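Local coordinates for protein short chain dehydrogenase (Leptospira borgpetersenii serovar Hardjo-bovis, PDB 6UH2) that probably acts as an oxidoreductase on CH-OH groups of an unidentified substrate, and binds NAD in a Rossmann fold, at residues B[204-209]-B[228-233]; B[144-149]-B[235-240]; B[100-105]-B[115-120]. All blocks are in the same frame, centred on the assembly; numbering follows the deposited sequence. Where two conformers were deposited one is given.

In the fold
All three contacts touch the bound NAD, at different places along it. Contact 1 holds the loop after strand 197-203 beside the nicotinamide, contact 2 packs strand 144-148 of the parallel Rossmann sheet against helix 231-240 and reaches the nicotinamide ribose, and contact 3 lies at the adenine. Contacts 1 and 2 are joined by the chain itself: 228-233 is followed, after a single residue, by 235-240, and their centres are about 15 Å apart. Contact 3 stands off, its centre about 20 Å from that of contact 1 and about 23 Å from that of contact 2. Helix 111-139, which supplies 115-120 to contact 3, is followed in the chain by strand 144-148. Contacts 1 and 2 also touch the second subunit.

Contact 1: residues B[204-209]-B[228-233]; sequences GGIFAN and GNPSDL. With NAD (nicotinamide-adenine-dinucleotide), chain D.
With CG1 beside its own backbone N (chi1 -57°) and a second bend of -63° at chi2, Ile-206 folds CD1 back over the backbone of Gly-228, while CG2, anti to N, reaches Pro-230. CD1 ends 3.8 Å from Gly-228 C, and CG2 packs 3.7 Å from Pro-230 CD. Leu-233 closes the apolar patch from the start of helix 231-240, its side chain also resting on Ile-32 of helix 31-42. Two backbone hydrogen bonds flank Ile-206: Gly-228 N donates to Gly-205 O (2.9 Å), and Phe-207 N to Gly-228 O (2.8 Å), forming a single isolated beta bridge. Farther out, one water donates a hydrogen bond to Phe-207 O, accepts one from Asn-229 ND2, and lies in plane at the edge of the Phe-207 ring. Phe-207 O also accepts a hydrogen bond from Gln-31 NE2. Asn-229 N donates to Asp-232 OD2 (2.7 Å), an oxygen that also faces Arg-226 in a salt bridge.

The loop begins in the Pro-Gly motif at the end of the sixth strand in classical short-chain dehydrogenases, with Gly-204 as its glycine. Ile-206 N donates to NAD O7N (3.0 Å), and Gly-204 O lies 3.4 Å from NAD C4N. Because one peptide group carries both Gly-205 O, tied to Gly-228, and Ile-206 N, tied to the carboxamide, the bridge should help fix the nicotinamide's rotation and thereby present C4N, the hydride-accepting carbon of NAD+.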
loop_
_atom_site.group_PDB
_atom_site.type_symbol
_atom_site.label_atom_id
_atom_site.label_comp_id
_atom_site.label_asym_id
_atom_site.label_seq_id
_atom_site.Cartn_x
_atom_site.Cartn_y
_atom_site.Cartn_z
ATOM N N GLY B 204 3.421 -11.447 4.222
ATOM C CA GLY B 204 3.534 -12.860 3.968
ATOM C C GLY B 204 4.664 -13.452 4.796
ATOM O O GLY B 204 5.327 -12.777 5.585
ATOM N N GLY B 205 4.884 -14.749 4.608
ATOM C CA GLY B 205 5.903 -15.426 5.394
ATOM C C GLY B 205 7.288 -14.871 5.095
ATOM O O GLY B 205 7.634 -14.598 3.944
ATOM N N ILE B 206 8.084 -14.708 6.147
ATOM C CA ILE B 206 9.417 -14.122 6.055
ATOM C C ILE B 206 10.447 -15.230 6.227
ATOM O O ILE B 206 10.384 -16.003 7.194
ATOM C CB ILE B 206 9.611 -13.014 7.107
ATOM C CG1 ILE B 206 8.527 -11.944 6.944
ATOM C CG2 ILE B 206 11.013 -12.412 7.001
ATOM C CD1 ILE B 206 8.586 -11.220 5.597
ATOM N N PHE B 207 11.392 -15.307 5.288
ATOM C CA PHE B 207 12.472 -16.282 5.393
ATOM C C PHE B 207 13.286 -16.081 6.674
ATOM O O PHE B 207 13.741 -14.971 6.979
ATOM C CB PHE B 207 13.375 -16.185 4.159
ATOM C CG PHE B 207 14.592 -17.054 4.237
ATOM C CD1 PHE B 207 14.509 -18.411 3.989
ATOM C CD2 PHE B 207 15.819 -16.516 4.572
ATOM C CE1 PHE B 207 15.628 -19.210 4.071
ATOM C CE2 PHE B 207 16.939 -17.320 4.660
ATOM C CZ PHE B 207 16.840 -18.663 4.407
ATOM N N ALA B 208 13.453 -17.161 7.436
ATOM C CA ALA B 208 14.248 -17.141 8.658
ATOM C C ALA B 208 14.943 -18.480 8.886
ATOM O O ALA B 208 16.009 -18.739 8.314
ATOM C CB ALA B 208 13.369 -16.785 9.862
ATOM N N ASN B 209 14.350 -19.334 9.724
ATOM C CA ASN B 209 14.916 -20.628 10.099
ATOM C C ASN B 209 13.966 -21.779 9.780
ATOM O O ASN B 209 13.921 -22.783 10.495
ATOM C CB ASN B 209 15.286 -20.654 11.580
ATOM C CG ASN B 209 16.554 -19.892 11.873
ATOM O OD1 ASN B 209 17.571 -20.074 11.198
ATOM N ND2 ASN B 209 16.503 -19.021 12.872
ATOM N N GLY B 228 9.323 -13.800 1.728
ATOM C CA GLY B 228 9.632 -12.409 1.968
ATOM C C GLY B 228 10.899 -12.226 2.782
ATOM O O GLY B 228 11.393 -13.136 3.453
ATOM N N ASN B 229 11.446 -11.022 2.694
ATOM C CA ASN B 229 12.491 -10.563 3.592
ATOM C C ASN B 229 12.000 -9.310 4.302
ATOM O O ASN B 229 11.128 -8.602 3.778
ATOM C CB ASN B 229 13.798 -10.253 2.845
ATOM C CG ASN B 229 14.319 -11.440 2.077
ATOM O OD1 ASN B 229 14.334 -11.429 0.844
ATOM N ND2 ASN B 229 14.753 -12.478 2.797
ATOM N N PRO B 230 12.527 -9.012 5.494
ATOM C CA PRO B 230 12.100 -7.785 6.185
ATOM C C PRO B 230 12.204 -6.538 5.321
ATOM O O PRO B 230 11.309 -5.687 5.371
ATOM C CB PRO B 230 13.040 -7.738 7.400
ATOM C CG PRO B 230 13.358 -9.188 7.670
ATOM C CD PRO B 230 13.496 -9.790 6.291
ATOM N N SER B 231 13.254 -6.420 4.504
ATOM C CA SER B 231 13.407 -5.231 3.669
ATOM C C SER B 231 12.246 -5.061 2.682
ATOM O O SER B 231 11.961 -3.932 2.260
ATOM C CB SER B 231 14.746 -5.290 2.925
ATOM O OG SER B 231 14.832 -6.491 2.177
ATOM N N ASP B 232 11.571 -6.161 2.299
ATOM C CA ASP B 232 10.391 -6.070 1.434
ATOM C C ASP B 232 9.268 -5.259 2.059
ATOM O O ASP B 232 8.351 -4.841 1.342
ATOM C CB ASP B 232 9.814 -7.459 1.100
ATOM C CG ASP B 232 10.748 -8.296 0.242
ATOM O OD1 ASP B 232 11.390 -7.724 -0.663
ATOM O OD2 ASP B 232 10.835 -9.523 0.478
ATOM N N LEU B 233 9.303 -5.052 3.373
ATOM C CA LEU B 233 8.218 -4.368 4.062
ATOM C C LEU B 233 8.469 -2.883 4.241
ATOM O O LEU B 233 7.514 -2.143 4.499
ATOM C CB LEU B 233 7.980 -5.000 5.441
ATOM C CG LEU B 233 7.704 -6.502 5.408
ATOM C CD1 LEU B 233 7.645 -7.057 6.814
ATOM C CD2 LEU B 233 6.403 -6.790 4.665
HETATM P PA NAD D . 9.818 -11.934 16.032
HETATM O O1A NAD D . 9.384 -13.170 16.858
HETATM O O2A NAD D . 11.179 -11.922 15.333
HETATM O O5B NAD D . 9.692 -10.563 16.920
HETATM C C5B NAD D . 8.603 -10.281 17.779
HETATM C C4B NAD D . 9.174 -9.308 18.775
HETATM O O4B NAD D . 8.034 -8.986 19.658
HETATM C C3B NAD D . 10.284 -9.908 19.654
HETATM O O3B NAD D . 11.408 -8.999 19.744
HETATM C C2B NAD D . 9.613 -10.009 21.031
HETATM O O2B NAD D . 10.552 -9.855 22.105
HETATM C C1B NAD D . 8.535 -8.901 20.968
HETATM N N9A NAD D . 7.566 -9.187 22.021
HETATM C C8A NAD D . 7.062 -10.423 22.425
HETATM N N7A NAD D . 6.261 -10.298 23.448
HETATM C C5A NAD D . 6.249 -8.936 23.751
HETATM C C6A NAD D . 5.617 -8.187 24.737
HETATM N N6A NAD D . 4.805 -8.744 25.658
HETATM N N1A NAD D . 5.814 -6.859 24.747
HETATM C C2A NAD D . 6.613 -6.291 23.842
HETATM N N3A NAD D . 7.272 -6.929 22.871
HETATM C C4A NAD D . 7.056 -8.253 22.865
HETATM O O3 NAD D . 8.676 -11.598 14.935
HETATM P PN NAD D . 8.720 -10.991 13.441
HETATM O O1N NAD D . 8.758 -12.125 12.386
HETATM O O2N NAD D . 9.701 -9.814 13.454
HETATM O O5D NAD D . 7.124 -10.469 13.439
HETATM C C5D NAD D . 6.856 -9.103 13.673
HETATM C C4D NAD D . 5.368 -8.901 13.394
HETATM O O4D NAD D . 4.997 -9.393 12.045
HETATM C C3D NAD D . 4.532 -9.759 14.342
HETATM O O3D NAD D . 3.300 -9.101 14.662
HETATM C C2D NAD D . 4.156 -11.035 13.528
HETATM O O2D NAD D . 2.937 -11.633 13.937
HETATM C C1D NAD D . 4.013 -10.389 12.120
HETATM N N1N NAD D . 4.261 -11.343 10.981
HETATM C C2N NAD D . 5.428 -12.037 10.882
HETATM C C3N NAD D . 5.605 -12.894 9.825
HETATM C C7N NAD D . 6.884 -13.654 9.729
HETATM O O7N NAD D . 6.962 -14.548 8.900
HETATM N N7N NAD D . 7.901 -13.316 10.553
HETATM C C4N NAD D . 4.578 -13.022 8.875
HETATM C C5N NAD D . 3.418 -12.318 9.004
HETATM C C6N NAD D . 3.270 -11.455 10.087
HETATM O O HOH W 1 14.538 -12.974 5.472
#

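Contact 2: residues B[144-149]-B[235-240]; sequences IILNFG and GGVFFL. With NAD (nicotinamide-adenine-dinucleotide), chain D.
Strand 144-148 and helix 235-240 run roughly antiparallel, their axes 149° apart and 9.7 Å from each other at closest approach, as a helix lies over the parallel sheet of a Rossmann fold. The strand sits between 93-96 and 197-203. Leu-146 carries most of the strand's share of the contact: its CG is anti to the backbone N (chi1 178°), which sends the two methyls up to the helix. CD2 meets both methyls of Val-237, 3.9 Å from CG1, and CD1 meets Leu-240 CD1 at 3.9 Å; in each pair the side chains cross at about a right angle. Val-237 also rests on Leu-36 and Tyr-40 of helix 31-42, and both it and Leu-240 touch Ile-201 of the next strand.

Toward the cofactor, Phe-148 CZ approaches Val-237 CG2 at 4.2 Å, while CD2 of the same ring lies 3.7 Å from NAD O4D, a ribose oxygen. The ring thus bridges the hydrophobic core and the cofactor site. On the helix's outer side, Phe-239 stacks on Phe-239 of the second subunit. At the start of the strand, away from the cofactor, Ile-144 CG2 touches Leu-240 O, and one water donates both its protons, to Ile-145 O at 3.0 Å and to Leu-240 O at 2.9 Å.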
loop_
_atom_site.group_PDB
_atom_site.type_symbol
_atom_site.label_atom_id
_atom_site.label_comp_id
_atom_site.label_asym_id
_atom_site.label_seq_id
_atom_site.Cartn_x
_atom_site.Cartn_y
_atom_site.Cartn_z
ATOM N N ILE B 144 0.179 9.020 13.560
ATOM C CA ILE B 144 -0.118 7.900 12.660
ATOM C C ILE B 144 0.174 6.588 13.380
ATOM O O ILE B 144 1.252 6.416 13.956
ATOM C CB ILE B 144 0.700 7.967 11.355
ATOM C CG1 ILE B 144 0.442 9.283 10.612
ATOM C CG2 ILE B 144 0.392 6.763 10.430
ATOM C CD1 ILE B 144 1.420 9.514 9.461
ATOM N N ILE B 145 -0.760 5.647 13.299
ATOM C CA ILE B 145 -0.591 4.310 13.862
ATOM C C ILE B 145 -0.465 3.313 12.717
ATOM O O ILE B 145 -1.193 3.394 11.718
ATOM C CB ILE B 145 -1.769 3.945 14.792
ATOM C CG1 ILE B 145 -1.847 4.932 15.968
ATOM C CG2 ILE B 145 -1.668 2.504 15.277
ATOM C CD1 ILE B 145 -3.053 4.697 16.902
ATOM N N LEU B 146 0.456 2.366 12.861
ATOM C CA LEU B 146 0.595 1.280 11.892
ATOM C C LEU B 146 0.602 -0.033 12.653
ATOM O O LEU B 146 1.485 -0.258 13.487
ATOM C CB LEU B 146 1.871 1.420 11.052
ATOM C CG LEU B 146 2.088 0.269 10.052
ATOM C CD1 LEU B 146 0.957 0.226 9.006
ATOM C CD2 LEU B 146 3.472 0.359 9.375
ATOM N N ASN B 147 -0.383 -0.884 12.373
ATOM C CA ASN B 147 -0.514 -2.187 13.010
ATOM C C ASN B 147 0.056 -3.273 12.106
ATOM O O ASN B 147 0.316 -3.059 10.917
ATOM C CB ASN B 147 -1.988 -2.468 13.342
ATOM C CG ASN B 147 -2.543 -1.483 14.340
ATOM O OD1 ASN B 147 -1.828 -1.039 15.240
ATOM N ND2 ASN B 147 -3.811 -1.117 14.182
ATOM N N PHE B 148 0.254 -4.456 12.681
ATOM C CA PHE B 148 0.803 -5.584 11.938
ATOM C C PHE B 148 -0.187 -6.740 11.982
ATOM O O PHE B 148 -0.479 -7.282 13.055
ATOM C CB PHE B 148 2.192 -5.977 12.460
ATOM C CG PHE B 148 3.302 -5.337 11.675
ATOM C CD1 PHE B 148 3.602 -3.993 11.853
ATOM C CD2 PHE B 148 3.993 -6.056 10.704
ATOM C CE1 PHE B 148 4.605 -3.381 11.091
ATOM C CE2 PHE B 148 4.983 -5.453 9.946
ATOM C CZ PHE B 148 5.291 -4.113 10.139
ATOM N N GLY B 149 -0.743 -7.068 10.814
ATOM C CA GLY B 149 -1.559 -8.250 10.660
ATOM C C GLY B 149 -0.706 -9.422 10.227
ATOM O O GLY B 149 0.406 -9.620 10.739
ATOM N N GLY B 235 9.212 -0.324 2.318
ATOM C CA GLY B 235 8.553 0.626 1.432
ATOM C C GLY B 235 7.125 0.916 1.853
ATOM O O GLY B 235 6.728 2.077 1.983
ATOM N N GLY B 236 6.343 -0.139 2.101
ATOM C CA GLY B 236 4.967 0.051 2.537
ATOM C C GLY B 236 4.859 0.667 3.925
ATOM O O GLY B 236 3.958 1.473 4.187
ATOM N N VAL B 237 5.764 0.291 4.835
ATOM C CA VAL B 237 5.819 0.950 6.145
ATOM C C VAL B 237 6.044 2.449 5.971
ATOM O O VAL B 237 5.329 3.272 6.554
ATOM C CB VAL B 237 6.909 0.311 7.027
ATOM C CG1 VAL B 237 7.152 1.157 8.294
ATOM C CG2 VAL B 237 6.522 -1.135 7.412
ATOM N N PHE B 238 7.039 2.825 5.156
ATOM C CA PHE B 238 7.299 4.243 4.909
ATOM C C PHE B 238 6.115 4.904 4.212
ATOM O O PHE B 238 5.725 6.027 4.559
ATOM C CB PHE B 238 8.570 4.417 4.063
ATOM C CG PHE B 238 9.865 4.341 4.853
ATOM C CD1 PHE B 238 9.869 3.990 6.201
ATOM C CD2 PHE B 238 11.075 4.636 4.242
ATOM C CE1 PHE B 238 11.061 3.926 6.917
ATOM C CE2 PHE B 238 12.280 4.588 4.959
ATOM C CZ PHE B 238 12.265 4.224 6.298
ATOM N N PHE B 239 5.534 4.226 3.222
ATOM C CA PHE B 239 4.370 4.780 2.533
ATOM C C PHE B 239 3.258 5.127 3.516
ATOM O O PHE B 239 2.729 6.249 3.510
ATOM C CB PHE B 239 3.868 3.790 1.481
ATOM C CG PHE B 239 2.574 4.200 0.833
ATOM C CD1 PHE B 239 2.510 5.346 0.061
ATOM C CD2 PHE B 239 1.420 3.435 1.003
ATOM C CE1 PHE B 239 1.315 5.732 -0.548
ATOM C CE2 PHE B 239 0.222 3.811 0.394
ATOM C CZ PHE B 239 0.174 4.961 -0.380
ATOM N N LEU B 240 2.892 4.180 4.381
ATOM C CA LEU B 240 1.737 4.371 5.256
ATOM C C LEU B 240 2.035 5.256 6.465
ATOM O O LEU B 240 1.109 5.606 7.206
ATOM C CB LEU B 240 1.201 3.016 5.742
ATOM C CG LEU B 240 0.599 2.098 4.659
ATOM C CD1 LEU B 240 0.263 0.701 5.205
ATOM C CD2 LEU B 240 -0.665 2.747 4.098
HETATM P PA NAD D . 9.818 -11.934 16.032
HETATM O O1A NAD D . 9.384 -13.170 16.858
HETATM O O2A NAD D . 11.179 -11.922 15.333
HETATM O O5B NAD D . 9.692 -10.563 16.920
HETATM C C5B NAD D . 8.603 -10.281 17.779
HETATM C C4B NAD D . 9.174 -9.308 18.775
HETATM O O4B NAD D . 8.034 -8.986 19.658
HETATM C C3B NAD D . 10.284 -9.908 19.654
HETATM O O3B NAD D . 11.408 -8.999 19.744
HETATM C C2B NAD D . 9.613 -10.009 21.031
HETATM O O2B NAD D . 10.552 -9.855 22.105
HETATM C C1B NAD D . 8.535 -8.901 20.968
HETATM N N9A NAD D . 7.566 -9.187 22.021
HETATM C C8A NAD D . 7.062 -10.423 22.425
HETATM N N7A NAD D . 6.261 -10.298 23.448
HETATM C C5A NAD D . 6.249 -8.936 23.751
HETATM C C6A NAD D . 5.617 -8.187 24.737
HETATM N N6A NAD D . 4.805 -8.744 25.658
HETATM N N1A NAD D . 5.814 -6.859 24.747
HETATM C C2A NAD D . 6.613 -6.291 23.842
HETATM N N3A NAD D . 7.272 -6.929 22.871
HETATM C C4A NAD D . 7.056 -8.253 22.865
HETATM O O3 NAD D . 8.676 -11.598 14.935
HETATM P PN NAD D . 8.720 -10.991 13.441
HETATM O O1N NAD D . 8.758 -12.125 12.386
HETATM O O2N NAD D . 9.701 -9.814 13.454
HETATM O O5D NAD D . 7.124 -10.469 13.439
HETATM C C5D NAD D . 6.856 -9.103 13.673
HETATM C C4D NAD D . 5.368 -8.901 13.394
HETATM O O4D NAD D . 4.997 -9.393 12.045
HETATM C C3D NAD D . 4.532 -9.759 14.342
HETATM O O3D NAD D . 3.300 -9.101 14.662
HETATM C C2D NAD D . 4.156 -11.035 13.528
HETATM O O2D NAD D . 2.937 -11.633 13.937
HETATM C C1D NAD D . 4.013 -10.389 12.120
HETATM N N1N NAD D . 4.261 -11.343 10.981
HETATM C C2N NAD D . 5.428 -12.037 10.882
HETATM C C3N NAD D . 5.605 -12.894 9.825
HETATM C C7N NAD D . 6.884 -13.654 9.729
HETATM O O7N NAD D . 6.962 -14.548 8.900
HETATM N N7N NAD D . 7.901 -13.316 10.553
HETATM C C4N NAD D . 4.578 -13.022 8.875
HETATM C C5N NAD D . 3.418 -12.318 9.004
HETATM C C6N NAD D . 3.270 -11.455 10.087
HETATM O O HOH W 2 -0.674 4.077 8.838
#

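Contact 3: residues B[100-105]-B[115-120]; sequences ISVFTP and NEVVHV. With NAD (nicotinamide-adenine-dinucleotide), chain D.
The adenine of NAD is met by Val-120 and Ile-100, which touch each other and approach it from the same side of its plane. Val-120 CG1 lies above N7A, 3.9 Å from it, and Val-120 CG2 comes 3.7 Å from the amino nitrogen N6A. Ile-100 CG2 meets the ring obliquely, 3.8 Å from C8A. Away from the cofactor, Phe-103 turns one face of its ring back to the backbone at Ser-101 C.

Ile-100 is the centre of the contact between loop and helix. Its CG1 stands between the backbone N and the carbonyl carbon (chi1 67°), a crowded position that directs the long branch into helix 111-139, while CG2 is left facing the adenine. CG1 packs 4.0 Å from Val-120 CB, the two side chains crossing at about a right angle, and CD1 reaches Glu-116 O at 3.7 Å and lies close to Glu-116 CG and Val-117. One turn before Val-120, Val-117 lays CG1 against Ile-100 O and CG2 against the backbone of Ser-101. Ile-100 N is held by Asn-121 OD1, also on this helix, and Ser-101 touches Tyr-173, whose OH is hydrogen-bonded to NAD. The loop leaves the fourth strand just after the NAD-binding residues Cys-97 and Ala-98, at the position of the Asn-Ala-Gly motif of classical short-chain dehydrogenases, and with this helix it forms one wall of the adenine site of the Rossmann fold.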
loop_
_atom_site.group_PDB
_atom_site.type_symbol
_atom_site.label_atom_id
_atom_site.label_comp_id
_atom_site.label_asym_id
_atom_site.label_seq_id
_atom_site.Cartn_x
_atom_site.Cartn_y
_atom_site.Cartn_z
ATOM N N ILE B 100 3.221 -12.630 18.562
ATOM C CA ILE B 100 3.719 -13.974 18.844
ATOM C C ILE B 100 2.716 -15.003 18.328
ATOM O O ILE B 100 1.624 -14.675 17.869
ATOM C CB ILE B 100 3.991 -14.218 20.345
ATOM C CG1 ILE B 100 2.673 -14.215 21.131
ATOM C CG2 ILE B 100 4.977 -13.201 20.907
ATOM C CD1 ILE B 100 2.811 -14.841 22.511
ATOM N N SER B 101 3.111 -16.269 18.410
ATOM C CA SER B 101 2.251 -17.382 18.026
ATOM C C SER B 101 2.625 -18.586 18.881
ATOM O O SER B 101 3.471 -18.504 19.771
ATOM C CB SER B 101 2.371 -17.684 16.523
ATOM O OG SER B 101 1.364 -18.588 16.081
ATOM N N VAL B 102 1.966 -19.708 18.603
ATOM C CA VAL B 102 2.236 -20.982 19.248
ATOM C C VAL B 102 2.039 -22.050 18.178
ATOM O O VAL B 102 1.355 -21.833 17.177
ATOM C CB VAL B 102 1.321 -21.205 20.480
ATOM C CG1 VAL B 102 -0.158 -21.200 20.066
ATOM C CG2 VAL B 102 1.683 -22.467 21.228
ATOM N N PHE B 103 2.671 -23.211 18.363
ATOM C CA PHE B 103 2.756 -24.126 17.228
ATOM C C PHE B 103 2.221 -25.538 17.439
ATOM O O PHE B 103 2.269 -26.332 16.492
ATOM C CB PHE B 103 4.213 -24.154 16.752
ATOM C CG PHE B 103 4.785 -22.769 16.602
ATOM C CD1 PHE B 103 4.439 -21.984 15.513
ATOM C CD2 PHE B 103 5.585 -22.219 17.595
ATOM C CE1 PHE B 103 4.925 -20.693 15.386
ATOM C CE2 PHE B 103 6.076 -20.936 17.477
ATOM C CZ PHE B 103 5.743 -20.169 16.370
ATOM N N THR B 104 1.683 -25.868 18.608
ATOM C CA THR B 104 1.076 -27.179 18.813
ATOM C C THR B 104 -0.324 -27.213 18.188
ATOM O O THR B 104 -0.906 -26.166 17.901
ATOM C CB THR B 104 1.005 -27.494 20.308
ATOM O OG1 THR B 104 0.239 -26.482 20.973
ATOM C CG2 THR B 104 2.425 -27.553 20.922
ATOM N N PRO B 105 -0.882 -28.402 17.953
ATOM C CA PRO B 105 -2.164 -28.483 17.240
ATOM C C PRO B 105 -3.320 -27.908 18.042
ATOM O O PRO B 105 -3.318 -27.873 19.273
ATOM C CB PRO B 105 -2.360 -29.985 17.019
ATOM C CG PRO B 105 -1.000 -30.582 17.146
ATOM C CD PRO B 105 -0.290 -29.738 18.152
ATOM N N ASN B 115 -4.222 -17.573 25.836
ATOM C CA ASN B 115 -4.267 -16.254 26.459
ATOM C C ASN B 115 -2.986 -15.464 26.235
ATOM O O ASN B 115 -3.030 -14.233 26.159
ATOM C CB ASN B 115 -4.547 -16.399 27.955
ATOM C CG ASN B 115 -5.935 -16.913 28.220
ATOM O OD1 ASN B 115 -6.839 -16.700 27.413
ATOM N ND2 ASN B 115 -6.120 -17.589 29.341
ATOM N N GLU B 116 -1.837 -16.138 26.148
ATOM C CA GLU B 116 -0.595 -15.400 25.930
ATOM C C GLU B 116 -0.575 -14.762 24.546
ATOM O O GLU B 116 -0.150 -13.611 24.393
ATOM C CB GLU B 116 0.611 -16.323 26.112
ATOM C CG GLU B 116 1.914 -15.580 26.356
ATOM C CD GLU B 116 1.783 -14.535 27.457
ATOM O OE1 GLU B 116 1.912 -13.327 27.156
ATOM O OE2 GLU B 116 1.527 -14.922 28.618
ATOM N N VAL B 117 -1.057 -15.482 23.532
ATOM C CA VAL B 117 -1.087 -14.924 22.180
ATOM C C VAL B 117 -2.078 -13.766 22.107
ATOM O O VAL B 117 -1.803 -12.731 21.481
ATOM C CB VAL B 117 -1.420 -16.024 21.153
ATOM C CG1 VAL B 117 -1.581 -15.420 19.746
ATOM C CG2 VAL B 117 -0.335 -17.113 21.159
ATOM N N VAL B 118 -3.249 -13.928 22.733
ATOM C CA VAL B 118 -4.229 -12.841 22.791
ATOM C C VAL B 118 -3.621 -11.604 23.451
ATOM O O VAL B 118 -3.743 -10.481 22.945
ATOM C CB VAL B 118 -5.497 -13.315 23.524
ATOM C CG1 VAL B 118 -6.400 -12.127 23.855
ATOM C CG2 VAL B 118 -6.234 -14.380 22.687
ATOM N N HIS B 119 -2.956 -11.790 24.593
ATOM C CA HIS B 119 -2.465 -10.637 25.344
ATOM C C HIS B 119 -1.427 -9.847 24.560
ATOM O O HIS B 119 -1.487 -8.615 24.519
ATOM C CB HIS B 119 -1.932 -11.090 26.696
ATOM C CG HIS B 119 -3.013 -11.616 27.577
ATOM N ND1 HIS B 119 -2.780 -12.442 28.653
ATOM C CD2 HIS B 119 -4.355 -11.464 27.501
ATOM C CE1 HIS B 119 -3.933 -12.761 29.214
ATOM N NE2 HIS B 119 -4.904 -12.184 28.527
ATOM N N VAL B 120 -0.485 -10.524 23.902
ATOM C CA VAL B 120 0.522 -9.786 23.138
ATOM C C VAL B 120 -0.109 -9.160 21.900
ATOM O O VAL B 120 0.057 -7.961 21.637
ATOM C CB VAL B 120 1.709 -10.701 22.774
ATOM C CG1 VAL B 120 2.685 -9.983 21.846
ATOM C CG2 VAL B 120 2.433 -11.150 24.038
HETATM P PA NAD D . 9.818 -11.934 16.032
HETATM O O1A NAD D . 9.384 -13.170 16.858
HETATM O O2A NAD D . 11.179 -11.922 15.333
HETATM O O5B NAD D . 9.692 -10.563 16.920
HETATM C C5B NAD D . 8.603 -10.281 17.779
HETATM C C4B NAD D . 9.174 -9.308 18.775
HETATM O O4B NAD D . 8.034 -8.986 19.658
HETATM C C3B NAD D . 10.284 -9.908 19.654
HETATM O O3B NAD D . 11.408 -8.999 19.744
HETATM C C2B NAD D . 9.613 -10.009 21.031
HETATM O O2B NAD D . 10.552 -9.855 22.105
HETATM C C1B NAD D . 8.535 -8.901 20.968
HETATM N N9A NAD D . 7.566 -9.187 22.021
HETATM C C8A NAD D . 7.062 -10.423 22.425
HETATM N N7A NAD D . 6.261 -10.298 23.448
HETATM C C5A NAD D . 6.249 -8.936 23.751
HETATM C C6A NAD D . 5.617 -8.187 24.737
HETATM N N6A NAD D . 4.805 -8.744 25.658
HETATM N N1A NAD D . 5.814 -6.859 24.747
HETATM C C2A NAD D . 6.613 -6.291 23.842
HETATM N N3A NAD D . 7.272 -6.929 22.871
HETATM C C4A NAD D . 7.056 -8.253 22.865
HETATM O O3 NAD D . 8.676 -11.598 14.935
HETATM P PN NAD D . 8.720 -10.991 13.441
HETATM O O1N NAD D . 8.758 -12.125 12.386
HETATM O O2N NAD D . 9.701 -9.814 13.454
HETATM O O5D NAD D . 7.124 -10.469 13.439
HETATM C C5D NAD D . 6.856 -9.103 13.673
HETATM C C4D NAD D . 5.368 -8.901 13.394
HETATM O O4D NAD D . 4.997 -9.393 12.045
HETATM C C3D NAD D . 4.532 -9.759 14.342
HETATM O O3D NAD D . 3.300 -9.101 14.662
HETATM C C2D NAD D . 4.156 -11.035 13.528
HETATM O O2D NAD D . 2.937 -11.633 13.937
HETATM C C1D NAD D . 4.013 -10.389 12.120
HETATM N N1N NAD D . 4.261 -11.343 10.981
HETATM C C2N NAD D . 5.428 -12.037 10.882
HETATM C C3N NAD D . 5.605 -12.894 9.825
HETATM C C7N NAD D . 6.884 -13.654 9.729
HETATM O O7N NAD D . 6.962 -14.548 8.900
HETATM N N7N NAD D . 7.901 -13.316 10.553
HETATM C C4N NAD D . 4.578 -13.022 8.875
HETATM C C5N NAD D . 3.418 -12.318 9.004
HETATM C C6N NAD D . 3.270 -11.455 10.087
#